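Local coordinates for protein probable glucarate dehydratase (Mycobacterium smegmatis str. MC2 155, PDB 3VDG) that probably dehydrates acid sugars such as glucarate, as an enolase-superfamily enzyme with a metal site in its barrel domain, at residues A[221-233]-A[253-265]. Residues are numbered along the deposited sequence; the frame is centred on the assembly and turned at random.
Sequences APEEEMAAVEALR and TSVKVAAGLEGVL
Successive outer helices of the enolase-superfamily barrel pack side by side, and P222, M226 and V229 of helix 222-235 show how one such helix meets the next, 251-260, and the loop that leads on to strand 267-269. The axes of the parts 222-233 and 253-260 run nearly parallel, crossing at -24° with a closest approach of 10.7 Å. Strand 241-244 connects the pair and lies beneath it, its L241 and L243 touching V229, V264 and L261 from the barrel side. At the N-terminal ends, P222 lays its ring carbon CB 3.8 Å from CG2 of V257, while its CG meets the methyl of T253, whose hydroxyl is hydrogen-bonded to O of W445, the last residue of the chain. M226 fills the middle of the interface. Its chain runs extended as far as the sulfur and then bends (chi3 74°), which carries CE over the last helical turn, 3.7 Å from CA of G260; a glycine leaves room there for the methyl. Farther back, M226 CG touches CG1 of V257 and CD1 of L261. One turn on, CG1 of V229, anti to the backbone N (chi1 171°), reaches CG1 of V264 at 3.8 Å and also touches CD2 of L261 and of L265. Polar links close the far end. The guanidinium of R233, hydrogen-bonded through NH1 to the carbonyl of H239, gives from NH2 a weak, bent hydrogen bond of 3.2 Å to V264 O, while in its plane NE donates to a water, 2.7 Å away, that in turn donates to G263 O.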
loop_
_atom_site.group_PDB
_atom_site.type_symbol
_atom_site.label_atom_id
_atom_site.label_comp_id
_atom_site.label_asym_id
_atom_site.label_seq_id
_atom_site.Cartn_x
_atom_site.Cartn_y
_atom_site.Cartn_z
ATOM N N ALA A 221 25.480 -16.396 -27.269
ATOM C CA ALA A 221 25.687 -17.521 -26.362
ATOM C C ALA A 221 26.093 -17.008 -24.983
ATOM O O ALA A 221 26.776 -16.000 -24.884
ATOM C CB ALA A 221 26.771 -18.462 -26.923
ATOM N N PRO A 222 25.672 -17.707 -23.914
ATOM C CA PRO A 222 25.920 -17.209 -22.568
ATOM C C PRO A 222 27.392 -16.875 -22.324
ATOM O O PRO A 222 27.707 -15.851 -21.699
ATOM C CB PRO A 222 25.481 -18.369 -21.665
ATOM C CG PRO A 222 24.594 -19.228 -22.494
ATOM C CD PRO A 222 24.751 -18.853 -23.937
ATOM N N GLU A 223 28.308 -17.707 -22.799
ATOM C CA GLU A 223 29.703 -17.427 -22.502
ATOM C C GLU A 223 30.192 -16.130 -23.152
ATOM O O GLU A 223 31.056 -15.447 -22.599
ATOM C CB GLU A 223 30.600 -18.639 -22.790
ATOM C CG GLU A 223 30.372 -19.763 -21.785
ATOM C CD GLU A 223 31.340 -20.920 -21.936
ATOM O OE1 GLU A 223 32.074 -21.205 -20.965
ATOM O OE2 GLU A 223 31.367 -21.537 -23.020
ATOM N N GLU A 224 29.619 -15.762 -24.291
ATOM C CA GLU A 224 29.948 -14.475 -24.906
ATOM C C GLU A 224 29.327 -13.278 -24.174
ATOM O O GLU A 224 29.931 -12.194 -24.116
ATOM C CB GLU A 224 29.512 -14.450 -26.374
ATOM C CG GLU A 224 30.241 -15.478 -27.223
ATOM C CD GLU A 224 29.725 -15.527 -28.645
ATOM O OE1 GLU A 224 29.357 -14.462 -29.187
ATOM O OE2 GLU A 224 29.694 -16.634 -29.221
ATOM N N GLU A 225 28.115 -13.456 -23.644
ATOM C CA GLU A 225 27.489 -12.393 -22.823
ATOM C C GLU A 225 28.213 -12.247 -21.469
ATOM O O GLU A 225 28.383 -11.130 -20.962
ATOM C CB GLU A 225 25.966 -12.626 -22.688
ATOM C CG GLU A 225 25.313 -12.719 -24.069
ATOM C CD GLU A 225 23.791 -12.640 -24.065
ATOM O OE1 GLU A 225 23.151 -13.098 -23.087
ATOM O OE2 GLU A 225 23.240 -12.148 -25.083
ATOM N N MET A 226 28.676 -13.364 -20.900
ATOM C CA MET A 226 29.515 -13.300 -19.700
ATOM C C MET A 226 30.810 -12.537 -19.991
ATOM O O MET A 226 31.295 -11.776 -19.164
ATOM C CB MET A 226 29.837 -14.709 -19.183
ATOM C CG MET A 226 28.612 -15.482 -18.717
ATOM S SD MET A 226 28.898 -17.241 -18.421
ATOM C CE MET A 226 29.818 -17.212 -16.892
ATOM N N ALA A 227 31.362 -12.741 -21.181
ATOM C CA ALA A 227 32.547 -12.018 -21.578
ATOM C C ALA A 227 32.285 -10.520 -21.659
ATOM O O ALA A 227 33.135 -9.734 -21.260
ATOM C CB ALA A 227 33.094 -12.547 -22.898
ATOM N N ALA A 228 31.115 -10.112 -22.161
ATOM C CA ALA A 228 30.802 -8.691 -22.182
ATOM C C ALA A 228 30.657 -8.188 -20.752
ATOM O O ALA A 228 31.124 -7.097 -20.419
ATOM C CB ALA A 228 29.535 -8.402 -22.990
ATOM N N VAL A 229 30.013 -8.985 -19.903
ATOM C CA VAL A 229 29.857 -8.574 -18.513
ATOM C C VAL A 229 31.232 -8.350 -17.853
ATOM O O VAL A 229 31.468 -7.316 -17.213
ATOM C CB VAL A 229 28.966 -9.535 -17.706
ATOM C CG1 VAL A 229 29.026 -9.171 -16.232
ATOM C CG2 VAL A 229 27.516 -9.431 -18.197
ATOM N N GLU A 230 32.143 -9.303 -18.024
ATOM C CA GLU A 230 33.478 -9.177 -17.429
ATOM C C GLU A 230 34.268 -8.001 -17.998
ATOM O O GLU A 230 35.023 -7.357 -17.271
ATOM C CB GLU A 230 34.283 -10.470 -17.575
ATOM C CG GLU A 230 33.439 -11.714 -17.442
ATOM C CD GLU A 230 33.946 -12.651 -16.372
ATOM O OE1 GLU A 230 34.367 -12.154 -15.304
ATOM O OE2 GLU A 230 33.894 -13.881 -16.593
ATOM N N ALA A 231 34.092 -7.709 -19.282
ATOM C CA ALA A 231 34.737 -6.543 -19.874
ATOM C C ALA A 231 34.192 -5.260 -19.270
ATOM O O ALA A 231 34.937 -4.294 -19.048
ATOM C CB ALA A 231 34.564 -6.529 -21.387
ATOM N N LEU A 232 32.886 -5.233 -19.024
ATOM C CA LEU A 232 32.288 -4.073 -18.372
ATOM C C LEU A 232 32.885 -3.912 -16.987
ATOM O O LEU A 232 33.211 -2.797 -16.581
ATOM C CB LEU A 232 30.757 -4.200 -18.285
ATOM C CG LEU A 232 30.069 -4.022 -19.639
ATOM C CD1 LEU A 232 28.637 -4.544 -19.597
ATOM C CD2 LEU A 232 30.100 -2.557 -20.070
ATOM N N ARG A 233 33.014 -5.018 -16.255
ATOM C CA ARG A 233 33.565 -4.958 -14.906
ATOM C C ARG A 233 34.993 -4.394 -14.967
ATOM O O ARG A 233 35.395 -3.577 -14.125
ATOM C CB ARG A 233 33.557 -6.346 -14.247
ATOM C CG ARG A 233 34.286 -6.474 -12.908
ATOM C CD ARG A 233 33.940 -5.392 -11.885
ATOM N NE ARG A 233 32.637 -5.586 -11.230
ATOM C CZ ARG A 233 31.644 -4.698 -11.253
ATOM N NH1 ARG A 233 31.797 -3.542 -11.891
ATOM N NH2 ARG A 233 30.494 -4.961 -10.636
ATOM N N THR A 253 21.570 -24.159 -17.505
ATOM C CA THR A 253 22.451 -23.173 -18.092
ATOM C C THR A 253 22.548 -21.928 -17.184
ATOM O O THR A 253 23.621 -21.341 -17.032
ATOM C CB THR A 253 21.967 -22.804 -19.504
ATOM O OG1 THR A 253 22.101 -23.952 -20.365
ATOM C CG2 THR A 253 22.747 -21.629 -20.072
ATOM N N SER A 254 21.423 -21.539 -16.579
ATOM C CA SER A 254 21.379 -20.332 -15.734
ATOM C C SER A 254 22.309 -20.482 -14.539
ATOM O O SER A 254 22.990 -19.532 -14.133
ATOM C CB SER A 254 19.949 -20.105 -15.225
ATOM O OG SER A 254 19.066 -19.901 -16.327
ATOM N N VAL A 255 22.303 -21.675 -13.958
ATOM C CA VAL A 255 23.103 -21.950 -12.772
ATOM C C VAL A 255 24.592 -21.854 -13.126
ATOM O O VAL A 255 25.390 -21.360 -12.336
ATOM C CB VAL A 255 22.735 -23.314 -12.147
ATOM C CG1 VAL A 255 23.796 -23.757 -11.146
ATOM C CG2 VAL A 255 21.356 -23.267 -11.499
ATOM N N LYS A 256 24.964 -22.262 -14.336
ATOM C CA LYS A 256 26.357 -22.113 -14.763
ATOM C C LYS A 256 26.743 -20.649 -14.954
ATOM O O LYS A 256 27.848 -20.225 -14.592
ATOM C CB LYS A 256 26.614 -22.893 -16.060
ATOM C CG LYS A 256 26.603 -24.397 -15.850
ATOM C CD LYS A 256 26.522 -25.138 -17.176
ATOM C CE LYS A 256 26.243 -26.615 -16.960
ATOM N NZ LYS A 256 25.935 -27.280 -18.253
ATOM N N VAL A 257 25.846 -19.879 -15.555
ATOM C CA VAL A 257 26.106 -18.456 -15.739
ATOM C C VAL A 257 26.261 -17.783 -14.375
ATOM O O VAL A 257 27.210 -17.029 -14.146
ATOM C CB VAL A 257 24.981 -17.756 -16.541
ATOM C CG1 VAL A 257 25.230 -16.247 -16.590
ATOM C CG2 VAL A 257 24.918 -18.331 -17.955
ATOM N N ALA A 258 25.328 -18.065 -13.466
ATOM C CA ALA A 258 25.374 -17.467 -12.127
ATOM C C ALA A 258 26.673 -17.822 -11.386
ATOM O O ALA A 258 27.314 -16.957 -10.766
ATOM C CB ALA A 258 24.145 -17.867 -11.314
ATOM N N ALA A 259 27.070 -19.088 -11.455
ATOM C CA ALA A 259 28.299 -19.518 -10.784
ATOM C C ALA A 259 29.479 -18.789 -11.388
ATOM O O ALA A 259 30.340 -18.290 -10.674
ATOM C CB ALA A 259 28.487 -21.030 -10.888
ATOM N N GLY A 260 29.493 -18.682 -12.713
ATOM C CA GLY A 260 30.570 -18.009 -13.406
ATOM C C GLY A 260 30.615 -16.519 -13.163
ATOM O O GLY A 260 31.655 -15.903 -13.320
ATOM N N LEU A 261 29.492 -15.918 -12.789
ATOM C CA LEU A 261 29.488 -14.476 -12.530
ATOM C C LEU A 261 29.378 -14.148 -11.032
ATOM O O LEU A 261 29.052 -13.012 -10.650
ATOM C CB LEU A 261 28.383 -13.777 -13.338
ATOM C CG LEU A 261 28.562 -13.772 -14.862
ATOM C CD1 LEU A 261 27.337 -13.158 -15.537
ATOM C CD2 LEU A 261 29.839 -13.046 -15.269
ATOM N N GLU A 262 29.647 -15.139 -10.186
ATOM C CA GLU A 262 29.644 -14.906 -8.752
ATOM C C GLU A 262 30.492 -13.672 -8.442
ATOM O O GLU A 262 31.595 -13.531 -8.956
ATOM C CB GLU A 262 30.187 -16.123 -7.995
ATOM C CG GLU A 262 30.334 -15.867 -6.501
ATOM C CD GLU A 262 30.464 -17.140 -5.684
ATOM O OE1 GLU A 262 30.641 -18.215 -6.282
ATOM O OE2 GLU A 262 30.376 -17.069 -4.440
ATOM N N GLY A 263 29.961 -12.765 -7.630
ATOM C CA GLY A 263 30.705 -11.580 -7.205
ATOM C C GLY A 263 30.799 -10.475 -8.241
ATOM O O GLY A 263 31.400 -9.436 -7.990
ATOM N N VAL A 264 30.207 -10.688 -9.411
ATOM C CA VAL A 264 30.252 -9.685 -10.467
ATOM C C VAL A 264 28.910 -8.949 -10.642
ATOM O O VAL A 264 28.889 -7.731 -10.877
ATOM C CB VAL A 264 30.668 -10.311 -11.821
ATOM C CG1 VAL A 264 30.794 -9.236 -12.885
ATOM C CG2 VAL A 264 31.991 -11.058 -11.690
ATOM N N LEU A 265 27.795 -9.678 -10.525
ATOM C CA LEU A 265 26.458 -9.087 -10.743
ATOM C C LEU A 265 25.802 -8.628 -9.461
ATOM O O LEU A 265 25.847 -9.312 -8.455
ATOM C CB LEU A 265 25.511 -10.085 -11.410
ATOM C CG LEU A 265 25.835 -10.547 -12.825
ATOM C CD1 LEU A 265 24.777 -11.558 -13.263
ATOM C CD2 LEU A 265 25.905 -9.377 -13.797
HETATM O O HOH W 1 33.366 -7.798 -9.937
#